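Local coordinates for uncharacterized protein (Parabacteroides merdae ATCC 43184, PDB 5BMT) that is of unknown function but contains a region related to the OB domain of lipoprotein BF3042 and an immunoglobulin-like fold, at residues R23-P28 with N70-A75. Sequence-based numbering, arbitrary orientation.
Sequences RTLIYP and NGFYVA. With SO4 (sulfate ion), chain C.
The F72 ring lies between R23 CD over one face and N70 CB over the other, with V74 CG2 and sulfate O1 near its edge. The R23 guanidinium has F72 CZ over one face, 3.4 Å from R23 NE, and the sulfate in plane at its edge. The two planes are 34° apart, a tilted overlap rather than a flat stack. The methylene R23 CD also packs over the ring face, 4.0 Å from the centroid of the F72 ring, a CH-pi contact. R23 runs extended from the backbone and bends at chi3 (-69°), which turns its NE-NH2 edge to the sulfate. There R23 NE donates to sulfate O1 and R23 NH2 to sulfate O3, both at 2.8 Å and nearly straight; T21 OG1 adds another bond. L25 approaches the ring obliquely, L25 CD2 lying 3.9 Å from F72 CG; a branched aliphatic chain suits this buried spot. G71 follows helix 67-70 with phi 89°, where a side chain would jam against the N70 carbonyl O, so the position calls for glycine. Y35, on strand 34-35, touches L25 and F72 and makes a cation-pi contact with R23. Backbone bonding between I26 and L34 joins the sheet's outermost strands, consistent with a closed OB barrel. Arginine thus packs its aliphatic part on phenylalanine while its charged edge binds an anion; the sulfate, probably from the crystallisation liquor, establishes no natural ligand.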
# COMPACT_ATOMS: atom_id res chain seq x y z
N ARG A 23 1.28 22.09 8.35
CA ARG A 23 -0.10 22.04 7.90
C ARG A 23 -0.38 20.56 7.64
O ARG A 23 0.47 19.88 7.04
CB ARG A 23 -0.27 22.87 6.62
CG ARG A 23 -1.70 22.82 6.06
CD ARG A 23 -1.82 23.59 4.77
NE ARG A 23 -1.69 25.04 4.96
CZ ARG A 23 -2.71 25.86 5.21
NH1 ARG A 23 -3.96 25.40 5.25
NH2 ARG A 23 -2.50 27.17 5.36
N THR A 24 -1.56 20.06 8.05
CA THR A 24 -1.87 18.66 7.74
C THR A 24 -2.41 18.57 6.33
O THR A 24 -3.45 19.20 6.02
CB THR A 24 -2.90 18.08 8.74
OG1 THR A 24 -2.29 18.09 10.04
CG2 THR A 24 -3.34 16.65 8.37
N LEU A 25 -1.73 17.79 5.50
CA LEU A 25 -2.12 17.55 4.10
C LEU A 25 -2.36 16.08 3.88
O LEU A 25 -2.00 15.22 4.70
CB LEU A 25 -0.95 17.99 3.18
CG LEU A 25 -0.49 19.47 3.25
CD1 LEU A 25 0.65 19.73 2.27
CD2 LEU A 25 -1.64 20.41 2.94
N ILE A 26 -2.99 15.78 2.73
CA ILE A 26 -3.07 14.40 2.28
C ILE A 26 -2.26 14.32 0.99
O ILE A 26 -2.26 15.26 0.15
CB ILE A 26 -4.48 13.81 2.16
CG1 ILE A 26 -5.30 14.51 1.10
CG2 ILE A 26 -5.17 13.85 3.57
CD1 ILE A 26 -6.63 13.73 0.73
N TYR A 27 -1.51 13.22 0.86
CA TYR A 27 -0.62 12.98 -0.27
C TYR A 27 -1.16 11.80 -1.06
O TYR A 27 -0.88 10.64 -0.72
CB TYR A 27 0.80 12.69 0.25
CG TYR A 27 1.42 13.91 0.90
CD1 TYR A 27 1.13 14.25 2.23
CD2 TYR A 27 2.32 14.71 0.21
CE1 TYR A 27 1.69 15.37 2.83
CE2 TYR A 27 2.94 15.80 0.82
CZ TYR A 27 2.62 16.12 2.13
OH TYR A 27 3.20 17.24 2.71
N PRO A 28 -2.02 12.05 -2.07
CA PRO A 28 -2.64 10.93 -2.79
C PRO A 28 -1.71 10.34 -3.82
O PRO A 28 -0.94 11.06 -4.47
CB PRO A 28 -3.86 11.56 -3.48
CG PRO A 28 -3.99 12.99 -2.86
CD PRO A 28 -2.56 13.35 -2.52
N ASN A 70 1.71 27.97 -2.56
CA ASN A 70 1.28 27.26 -1.35
C ASN A 70 1.88 25.85 -1.24
O ASN A 70 2.17 25.39 -0.12
CB ASN A 70 -0.24 27.13 -1.30
CG ASN A 70 -0.98 28.44 -1.12
OD1 ASN A 70 -0.43 29.44 -0.66
ND2 ASN A 70 -2.26 28.42 -1.46
N GLY A 71 2.02 25.16 -2.37
CA GLY A 71 2.54 23.79 -2.42
C GLY A 71 1.49 22.70 -2.26
O GLY A 71 1.81 21.52 -2.07
N PHE A 72 0.21 23.10 -2.35
CA PHE A 72 -0.93 22.17 -2.28
C PHE A 72 -2.13 22.82 -2.94
O PHE A 72 -2.19 24.06 -3.07
CB PHE A 72 -1.27 21.84 -0.78
CG PHE A 72 -1.53 23.07 0.08
CD1 PHE A 72 -2.79 23.67 0.11
CD2 PHE A 72 -0.51 23.65 0.81
CE1 PHE A 72 -3.02 24.83 0.85
CE2 PHE A 72 -0.75 24.81 1.57
CZ PHE A 72 -2.00 25.39 1.59
N TYR A 73 -3.13 21.98 -3.26
CA TYR A 73 -4.43 22.45 -3.65
C TYR A 73 -5.37 22.31 -2.46
O TYR A 73 -5.33 21.29 -1.76
CB TYR A 73 -5.00 21.65 -4.83
CG TYR A 73 -4.43 22.08 -6.16
CD1 TYR A 73 -4.79 23.30 -6.73
CD2 TYR A 73 -3.51 21.28 -6.82
CE1 TYR A 73 -4.25 23.70 -7.95
CE2 TYR A 73 -2.97 21.67 -8.05
CZ TYR A 73 -3.32 22.89 -8.60
OH TYR A 73 -2.77 23.31 -9.80
N VAL A 74 -6.25 23.30 -2.27
CA VAL A 74 -7.31 23.17 -1.27
C VAL A 74 -8.37 22.30 -1.92
O VAL A 74 -8.76 22.55 -3.07
CB VAL A 74 -7.87 24.54 -0.84
CG1 VAL A 74 -9.08 24.36 0.09
CG2 VAL A 74 -6.79 25.40 -0.16
N ALA A 75 -8.82 21.26 -1.22
CA ALA A 75 -9.81 20.34 -1.77
C ALA A 75 -10.89 20.09 -0.76
O ALA A 75 -10.74 20.36 0.43
CB ALA A 75 -9.13 19.02 -2.14
S SO4 C . 1.33 27.35 5.23
O1 SO4 C . 0.91 26.08 4.59
O2 SO4 C . 2.15 28.11 4.28
O3 SO4 C . 0.13 28.10 5.66
O4 SO4 C . 2.12 27.04 6.43